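B-agarase (Saccharophagus degradans, PDB 4BQ2) probably hydrolyses the beta-1,4 linkages of agarose from chain ends, as an exo-acting beta-agarase of glycoside hydrolase family 50. Local coordinates at residues R100-P105 with G656-G661; P254-T259 with E265-K270; I668-Q673 with G677-D682. All coordinates share one frame; numbering follows the deposited sequence.

Contact 1: R100-P105 with G656-G661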
loop_
_atom_site.group_PDB
_atom_site.type_symbol
_atom_site.label_atom_id
_atom_site.label_comp_id
_atom_site.label_asym_id
_atom_site.label_seq_id
_atom_site.Cartn_x
_atom_site.Cartn_y
_atom_site.Cartn_z
ATOM N N ARG A 100 11.546 8.333 7.104
ATOM C CA ARG A 100 11.186 7.321 8.096
ATOM C C ARG A 100 9.958 7.849 8.781
ATOM O O ARG A 100 9.640 9.017 8.668
ATOM C CB ARG A 100 12.317 7.093 9.117
ATOM C CG ARG A 100 13.574 6.445 8.552
ATOM C CD ARG A 100 14.465 5.880 9.681
ATOM N NE ARG A 100 15.648 5.221 9.121
ATOM C CZ ARG A 100 15.979 3.937 9.283
ATOM N NH1 ARG A 100 15.243 3.117 10.036
ATOM N NH2 ARG A 100 17.092 3.475 8.690
ATOM N N SER A 101 9.258 6.987 9.498
ATOM C CA SER A 101 8.053 7.412 10.169
ATOM C C SER A 101 7.787 6.496 11.346
ATOM O O SER A 101 8.271 5.322 11.372
ATOM C CB SER A 101 6.851 7.381 9.181
ATOM O OG SER A 101 5.673 7.825 9.849
ATOM N N ILE A 102 7.020 7.003 12.313
ATOM C CA ILE A 102 6.634 6.202 13.483
ATOM C C ILE A 102 5.436 6.849 14.172
ATOM O O ILE A 102 5.140 8.031 13.939
ATOM C CB ILE A 102 7.839 6.027 14.464
ATOM C CG1 ILE A 102 7.570 4.923 15.480
ATOM C CG2 ILE A 102 8.187 7.346 15.151
ATOM C CD1 ILE A 102 7.378 3.576 14.826
ATOM N N ASP A 103 4.733 6.080 15.001
ATOM C CA ASP A 103 3.660 6.605 15.848
ATOM C C ASP A 103 4.268 7.222 17.096
ATOM O O ASP A 103 5.247 6.684 17.621
ATOM C CB ASP A 103 2.753 5.458 16.335
ATOM C CG ASP A 103 3.510 4.417 17.132
ATOM O OD1 ASP A 103 4.321 3.679 16.515
ATOM O OD2 ASP A 103 3.295 4.352 18.383
ATOM N N ILE A 104 3.688 8.337 17.544
ATOM C CA ILE A 104 4.055 8.994 18.793
ATOM C C ILE A 104 2.850 8.934 19.713
ATOM O O ILE A 104 1.862 9.671 19.525
ATOM C CB ILE A 104 4.487 10.467 18.605
ATOM C CG1 ILE A 104 5.451 10.632 17.413
ATOM C CG2 ILE A 104 5.024 10.998 19.926
ATOM C CD1 ILE A 104 6.791 9.867 17.499
ATOM N N PRO A 105 2.897 8.026 20.703
ATOM C CA PRO A 105 1.775 7.889 21.630
ATOM C C PRO A 105 1.672 9.057 22.599
ATOM O O PRO A 105 2.658 9.755 22.827
ATOM C CB PRO A 105 2.098 6.585 22.415
ATOM C CG PRO A 105 3.082 5.858 21.559
ATOM C CD PRO A 105 3.884 6.941 20.868
ATOM N N GLY A 656 -1.501 0.261 11.067
ATOM C CA GLY A 656 -0.859 -0.820 11.852
ATOM C C GLY A 656 -0.223 -0.325 13.140
ATOM O O GLY A 656 -0.175 0.891 13.419
ATOM N N ALA A 657 0.290 -1.268 13.930
ATOM C CA ALA A 657 0.923 -0.915 15.215
ATOM C C ALA A 657 2.085 -1.883 15.424
ATOM O O ALA A 657 2.242 -2.840 14.655
ATOM C CB ALA A 657 -0.096 -1.033 16.354
ATOM N N MET A 658 2.876 -1.641 16.467
ATOM C CA MET A 658 4.095 -2.431 16.703
ATOM C C MET A 658 4.064 -3.193 18.025
ATOM O O MET A 658 5.108 -3.690 18.490
ATOM C CB MET A 658 5.319 -1.504 16.635
ATOM C CG MET A 658 5.357 -0.683 15.351
ATOM S SD MET A 658 6.646 0.568 15.314
ATOM C CE MET A 658 8.053 -0.509 15.025
ATOM N N ASP A 659 2.874 -3.298 18.615
ATOM C CA ASP A 659 2.681 -3.963 19.910
ATOM C C ASP A 659 2.250 -5.456 19.822
ATOM O O ASP A 659 1.886 -6.064 20.842
ATOM C CB ASP A 659 1.665 -3.191 20.736
ATOM C CG ASP A 659 0.262 -3.167 20.090
ATOM O OD1 ASP A 659 0.104 -3.534 18.897
ATOM O OD2 ASP A 659 -0.679 -2.784 20.791
ATOM N N HIS A 660 2.312 -6.034 18.626
ATOM C CA HIS A 660 2.004 -7.444 18.409
ATOM C C HIS A 660 3.092 -8.086 17.576
ATOM O O HIS A 660 2.843 -8.990 16.756
ATOM C CB HIS A 660 0.629 -7.526 17.732
ATOM C CG HIS A 660 -0.053 -8.850 17.826
ATOM N ND1 HIS A 660 -0.894 -9.185 18.869
ATOM C CD2 HIS A 660 -0.140 -9.859 16.927
ATOM C CE1 HIS A 660 -1.426 -10.371 18.630
ATOM N NE2 HIS A 660 -0.991 -10.798 17.453
ATOM N N GLY A 661 4.337 -7.643 17.784
ATOM C CA GLY A 661 5.463 -8.372 17.239
ATOM C C GLY A 661 5.962 -7.968 15.874
ATOM O O GLY A 661 6.987 -8.458 15.432
#
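Met658 reaches out of the loop 656-661 to touch Ile102 and Asp103 on the strand segment 100-105, and within this contact that single methionine spans the gap between loop and strand. The backbones stay well apart: the closest pair of CA atoms, those of Asp103 and Ala657, is 8.0 Å apart. The tight part lies at the buried end of Ile102, whose side chain crosses that of Met658 at about a right angle. Both residues were deposited in two conformers, so their distances hold for the conformers given here: Ile102 CD1 lies 4.1 Å from Met658 CE, while its modelled approach to Met658 SD, 3.1 Å, is shorter than apolar atoms normally tolerate and is doubtful. Met658 is nearly straight as far as SD and then bends at chi3 (75°), which turns the methyl group aside and leaves the sulfur leading. The looser side is at Asp103: OD1 comes no nearer than 4.1 Å to Met658 SD and is engaged instead in a salt bridge with Arg150. Met658 itself remains partly exposed, in contrast to its two buried partners. In the fold, strand 97-104 of the CBM-like domain runs between strands 84-92 and 150-155, Ile102 also touches Tyr112 of strand 110-115, and the loop carrying Met658 follows strand 648-652 and packs on helix 673-688 through Ala657 and His660.

Contact 2: P254-T259 with E265-K270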
loop_
_atom_site.group_PDB
_atom_site.type_symbol
_atom_site.label_atom_id
_atom_site.label_comp_id
_atom_site.label_asym_id
_atom_site.label_seq_id
_atom_site.Cartn_x
_atom_site.Cartn_y
_atom_site.Cartn_z
ATOM N N PRO A 254 -35.359 3.503 1.258
ATOM C CA PRO A 254 -36.368 2.980 0.338
ATOM C C PRO A 254 -35.764 2.084 -0.746
ATOM O O PRO A 254 -34.570 2.187 -1.052
ATOM C CB PRO A 254 -36.932 4.245 -0.299
ATOM C CG PRO A 254 -35.757 5.172 -0.343
ATOM C CD PRO A 254 -34.909 4.853 0.868
ATOM N N LYS A 255 -36.598 1.215 -1.311
ATOM C CA LYS A 255 -36.172 0.302 -2.352
ATOM C C LYS A 255 -36.233 1.028 -3.683
ATOM O O LYS A 255 -37.211 1.723 -3.981
ATOM C CB LYS A 255 -37.021 -0.990 -2.317
ATOM C CG LYS A 255 -36.704 -1.979 -3.433
ATOM C CD LYS A 255 -36.942 -3.422 -3.033
ATOM C CE LYS A 255 -38.376 -3.860 -3.249
ATOM N NZ LYS A 255 -38.608 -5.104 -2.467
ATOM N N LEU A 256 -35.170 0.920 -4.469
ATOM C CA LEU A 256 -35.117 1.576 -5.774
ATOM C C LEU A 256 -35.341 0.526 -6.849
ATOM O O LEU A 256 -35.653 -0.612 -6.534
ATOM C CB LEU A 256 -33.766 2.263 -5.992
ATOM C CG LEU A 256 -33.224 3.411 -5.131
ATOM C CD1 LEU A 256 -34.305 4.394 -4.724
ATOM C CD2 LEU A 256 -32.495 2.853 -3.909
ATOM N N LYS A 257 -35.163 0.898 -8.114
ATOM C CA LYS A 257 -35.397 -0.040 -9.222
ATOM C C LYS A 257 -34.412 -1.213 -9.113
ATOM O O LYS A 257 -33.218 -0.978 -8.957
ATOM C CB LYS A 257 -35.206 0.705 -10.553
ATOM C CG LYS A 257 -35.610 -0.101 -11.799
ATOM C CD LYS A 257 -35.719 0.817 -13.030
ATOM C CE LYS A 257 -35.863 -0.030 -14.304
ATOM N NZ LYS A 257 -36.949 -1.033 -14.247
ATOM N N ALA A 258 -34.909 -2.459 -9.180
ATOM C CA ALA A 258 -34.048 -3.667 -9.109
ATOM C C ALA A 258 -33.666 -4.109 -10.533
ATOM O O ALA A 258 -34.569 -4.308 -11.378
ATOM C CB ALA A 258 -34.824 -4.788 -8.422
ATOM N N THR A 259 -32.371 -4.237 -10.831
ATOM C CA THR A 259 -31.976 -4.635 -12.185
ATOM C C THR A 259 -31.429 -6.051 -12.212
ATOM O O THR A 259 -31.149 -6.588 -13.294
ATOM C CB THR A 259 -30.881 -3.730 -12.750
ATOM O OG1 THR A 259 -29.698 -3.900 -11.965
ATOM C CG2 THR A 259 -31.333 -2.218 -12.720
ATOM N N GLU A 265 -26.288 4.807 -7.948
ATOM C CA GLU A 265 -27.353 5.797 -7.965
ATOM C C GLU A 265 -27.132 6.804 -6.863
ATOM O O GLU A 265 -26.739 6.430 -5.748
ATOM C CB GLU A 265 -28.700 5.137 -7.745
ATOM C CG GLU A 265 -29.851 6.120 -7.814
ATOM C CD GLU A 265 -30.970 5.559 -8.632
ATOM O OE1 GLU A 265 -30.705 5.150 -9.787
ATOM O OE2 GLU A 265 -32.087 5.493 -8.096
ATOM N N LYS A 266 -27.395 8.072 -7.177
ATOM C CA LYS A 266 -27.386 9.121 -6.153
ATOM C C LYS A 266 -28.688 9.046 -5.338
ATOM O O LYS A 266 -29.802 8.986 -5.898
ATOM C CB LYS A 266 -27.187 10.492 -6.815
ATOM C CG LYS A 266 -26.281 11.440 -6.044
ATOM C CD LYS A 266 -26.255 12.807 -6.722
ATOM C CE LYS A 266 -25.524 12.752 -8.061
ATOM N NZ LYS A 266 -25.555 14.032 -8.829
ATOM N N ILE A 267 -28.562 8.974 -4.026
ATOM C CA ILE A 267 -29.720 8.904 -3.169
ATOM C C ILE A 267 -29.659 10.122 -2.253
ATOM O O ILE A 267 -28.715 10.283 -1.482
ATOM C CB ILE A 267 -29.800 7.590 -2.384
ATOM C CG1 ILE A 267 -29.805 6.393 -3.346
ATOM C CG2 ILE A 267 -31.019 7.601 -1.473
ATOM C CD1 ILE A 267 -29.728 5.031 -2.680
ATOM N N ASN A 268 -30.653 10.988 -2.425
ATOM C CA ASN A 268 -30.720 12.324 -1.835
ATOM C C ASN A 268 -29.362 13.004 -1.669
ATOM O O ASN A 268 -28.918 13.295 -0.568
ATOM C CB ASN A 268 -31.539 12.288 -0.535
ATOM C CG ASN A 268 -32.981 11.842 -0.771
ATOM O OD1 ASN A 268 -33.492 10.976 -0.065
ATOM N ND2 ASN A 268 -33.631 12.415 -1.788
ATOM N N GLY A 269 -28.693 13.226 -2.791
ATOM C CA GLY A 269 -27.484 14.023 -2.796
ATOM C C GLY A 269 -26.210 13.263 -2.439
ATOM O O GLY A 269 -25.135 13.862 -2.411
ATOM N N LYS A 270 -26.326 11.959 -2.183
ATOM C CA LYS A 270 -25.149 11.126 -1.861
ATOM C C LYS A 270 -25.058 9.921 -2.777
ATOM O O LYS A 270 -26.019 9.143 -2.906
ATOM C CB LYS A 270 -25.238 10.625 -0.428
ATOM C CG LYS A 270 -25.273 11.747 0.591
ATOM C CD LYS A 270 -25.373 11.215 1.994
ATOM C CE LYS A 270 -25.406 12.366 2.990
ATOM N NZ LYS A 270 -25.601 11.809 4.355
HETATM O O HOH W 1 -33.661 3.721 -9.310
#
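A beta hairpin with a two-residue loop, formed by strands 263-267 and 270-274 at the border of a six-stranded mixed sheet, receives the loop 254-259 against its outer strand. The hairpin closes with a type I' turn from Ile267 to Lys270, in which Asn268 and Gly269 both have positive phi. Its two ends are tied in both directions, Ile267 N to Lys270 O at 2.8 Å and Lys270 N to Ile267 O at 3.0 Å, a textbook example of this turn joining antiparallel strands.

Leu256 is the residue that the loop presents to this strand, and it meets two side chains two positions apart, Glu265 and Ile267. With Ile267 the meeting is tip to tip: Leu256 CD2 touches Ile267 CD1 at 3.7 Å. The extended Ile267 chain (chi2 174°) carries its terminal methyl out to the loop. Val274 and Pro280 also touch Leu256, and Pro280 touches Ile267 as well, so the apolar patch continues onto the next two strands, 270-274 and 280-287.

Glu265 makes the other, more polar half of this surface contact. Its chain bends at chi2 (135°) and brings OE2 to 3.8 Å from Leu256 CG, a van der Waals approach of a carboxylate oxygen to a branched carbon. The other oxygen, OE1, forms a salt bridge with Arg263, whose guanidinium also bonds to the carbonyl of Lys257, linking strand and loop through a single side chain. One water completes the link: it donates to Glu265 OE2 at 2.7 Å and accepts a weak bond from Lys257 N at 3.4 Å.

Contact 3: I668-Q673 with G677-D682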
loop_
_atom_site.group_PDB
_atom_site.type_symbol
_atom_site.label_atom_id
_atom_site.label_comp_id
_atom_site.label_asym_id
_atom_site.label_seq_id
_atom_site.Cartn_x
_atom_site.Cartn_y
_atom_site.Cartn_z
ATOM N N ILE A 668 0.429 3.671 7.622
ATOM C CA ILE A 668 -0.153 4.605 8.557
ATOM C C ILE A 668 -0.071 3.932 9.919
ATOM O O ILE A 668 -0.298 2.725 10.025
ATOM C CB ILE A 668 -1.617 4.969 8.194
ATOM C CG1 ILE A 668 -1.671 5.760 6.860
ATOM C CG2 ILE A 668 -2.280 5.708 9.369
ATOM C CD1 ILE A 668 -1.059 7.185 6.888
ATOM N N HIS A 669 0.318 4.698 10.935
ATOM C CA HIS A 669 0.800 4.123 12.212
ATOM C C HIS A 669 -0.082 4.534 13.397
ATOM O O HIS A 669 -0.462 5.710 13.527
ATOM C CB HIS A 669 2.257 4.579 12.503
ATOM C CG HIS A 669 3.254 4.240 11.425
ATOM N ND1 HIS A 669 4.562 4.670 11.470
ATOM C CD2 HIS A 669 3.132 3.529 10.276
ATOM C CE1 HIS A 669 5.212 4.226 10.402
ATOM N NE2 HIS A 669 4.361 3.535 9.658
ATOM N N ALA A 670 -0.359 3.569 14.271
ATOM C CA ALA A 670 -1.086 3.773 15.509
ATOM C C ALA A 670 -0.182 3.397 16.674
ATOM O O ALA A 670 0.843 2.716 16.482
ATOM C CB ALA A 670 -2.346 2.906 15.536
ATOM N N ALA A 671 -0.590 3.804 17.869
ATOM C CA ALA A 671 0.220 3.655 19.095
ATOM C C ALA A 671 0.085 2.272 19.690
ATOM O O ALA A 671 0.917 1.875 20.506
ATOM C CB ALA A 671 -0.200 4.687 20.122
ATOM N N SER A 672 -0.961 1.543 19.277
ATOM C CA SER A 672 -1.371 0.279 19.904
ATOM C C SER A 672 -2.507 -0.308 19.120
ATOM O O SER A 672 -3.110 0.408 18.264
ATOM C CB SER A 672 -1.853 0.523 21.352
ATOM O OG SER A 672 -3.121 1.147 21.389
ATOM N N GLN A 673 -2.862 -1.571 19.420
ATOM C CA GLN A 673 -4.000 -2.192 18.723
ATOM C C GLN A 673 -5.272 -1.401 18.955
ATOM O O GLN A 673 -6.060 -1.215 18.021
ATOM C CB GLN A 673 -4.207 -3.670 19.168
ATOM C CG GLN A 673 -3.076 -4.597 18.729
ATOM C CD GLN A 673 -2.812 -4.498 17.261
ATOM O OE1 GLN A 673 -1.643 -4.360 16.807
ATOM N NE2 GLN A 673 -3.879 -4.511 16.493
ATOM N N GLY A 677 -7.730 0.609 16.197
ATOM C CA GLY A 677 -9.203 0.579 16.127
ATOM C C GLY A 677 -9.828 1.969 16.087
ATOM O O GLY A 677 -10.730 2.263 15.261
ATOM N N GLU A 678 -9.352 2.855 16.964
ATOM C CA GLU A 678 -9.793 4.265 16.893
ATOM C C GLU A 678 -9.522 4.948 15.553
ATOM O O GLU A 678 -10.401 5.592 14.988
ATOM C CB GLU A 678 -9.158 5.066 18.034
ATOM C CG GLU A 678 -9.736 4.652 19.391
ATOM C CD GLU A 678 -11.240 4.902 19.497
ATOM O OE1 GLU A 678 -11.722 5.918 18.938
ATOM O OE2 GLU A 678 -11.964 4.088 20.135
ATOM N N MET A 679 -8.314 4.777 15.026
ATOM C CA MET A 679 -7.960 5.367 13.751
ATOM C C MET A 679 -8.785 4.774 12.597
ATOM O O MET A 679 -9.114 5.487 11.645
ATOM C CB MET A 679 -6.465 5.247 13.513
ATOM C CG MET A 679 -5.670 6.106 14.548
ATOM S SD MET A 679 -3.885 6.009 14.339
ATOM C CE MET A 679 -3.611 6.644 12.682
ATOM N N TYR A 680 -9.123 3.493 12.687
ATOM C CA TYR A 680 -10.005 2.869 11.672
ATOM C C TYR A 680 -11.358 3.582 11.629
ATOM O O TYR A 680 -11.887 3.913 10.552
ATOM C CB TYR A 680 -10.229 1.395 11.991
ATOM C CG TYR A 680 -11.214 0.688 11.068
ATOM C CD1 TYR A 680 -12.588 0.707 11.303
ATOM C CD2 TYR A 680 -10.742 -0.060 9.990
ATOM C CE1 TYR A 680 -13.463 0.040 10.460
ATOM C CE2 TYR A 680 -11.603 -0.742 9.148
ATOM C CZ TYR A 680 -12.953 -0.675 9.381
ATOM O OH TYR A 680 -13.779 -1.376 8.541
ATOM N N LYS A 681 -11.933 3.780 12.804
ATOM C CA LYS A 681 -13.202 4.476 12.930
ATOM C C LYS A 681 -13.172 5.906 12.373
ATOM O O LYS A 681 -14.129 6.348 11.712
ATOM C CB LYS A 681 -13.681 4.427 14.381
ATOM C CG LYS A 681 -14.144 3.017 14.785
ATOM C CD LYS A 681 -14.763 2.981 16.169
ATOM C CE LYS A 681 -13.768 3.332 17.265
ATOM N NZ LYS A 681 -14.360 2.887 18.535
ATOM N N ASP A 682 -12.060 6.598 12.588
ATOM C CA ASP A 682 -11.887 7.952 12.051
ATOM C C ASP A 682 -11.801 7.953 10.540
ATOM O O ASP A 682 -12.434 8.793 9.877
ATOM C CB ASP A 682 -10.610 8.630 12.564
ATOM C CG ASP A 682 -10.670 9.027 14.053
ATOM O OD1 ASP A 682 -11.734 9.064 14.709
ATOM O OD2 ASP A 682 -9.580 9.297 14.575
#
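Met679, on the helix segment 677-682, lays its thioether against Ile668, His669 and Ala670 in the chain that leads into the same helix, so that the helix packs on its own entry loop. From CB the side chain first runs straight: CG stands anti to the carbonyl carbon (chi1 -66°), and the next torsion is fully extended, so these two carbons serve as a spacer that delivers the sulfur to the loop. The sulfur is the first atom to make close contact: Met679 SD lies 3.7 Å from Ala670 CB. On the backbone side, Met679 SD is 3.5 Å from His669 O. The chain then bends at chi3 (61°), and CE turns along the loop toward its earlier residues. There the methyl, Met679 CE, touches Ile668 CG2 at 3.7 Å and His669 O at 3.4 Å, so that the same carbonyl is met by both atoms at the end of the methionine.

A second link lies at the helix start. Gly677 N donates to Gln673 O over 3.1 Å, with an angle of 154° at the hydrogen, a regular bond of the first helical turn. Ser672 is the N-cap, its OG accepting from Asp675 N, while Asp675 in turn takes the N-H of Ala671; the loop is thus fastened to the helix end from both directions.

Around this pair, Ile668 touches Gln85 and Tyr87 of strand 84-92 and His669 packs on Ser101 and Asp103 of strand 97-104, which places the loop between the CBM-like strands and helix 673-688. Tyr680 of that helix packs separately on helix 729-739.

Contacts 1 and 3 are two parts of one domain junction, their centres 10 Å apart. Gly656 O and Ala670 N are 2.8 Å apart, as are Asp659 OD2 and Gln673 N, both probable hydrogen bonds, while Asp103 packs against the backbone of Ala670 and Ala671. The loop 656-661 and the loop 668-673 thus approach the strand of residues 100-105 together. Contact 2 is remote: its centre lies about 41 Å from that of contact 1 and about 33 Å from that of contact 3. It lies on the outermost strand of the six-stranded sheet, whose strand 648-652 leads into the loop that carries 656-661. The calcium site, formed by Asp7, Glu9, Ser37, Lys38 and Asp185, uses no residue of these contacts.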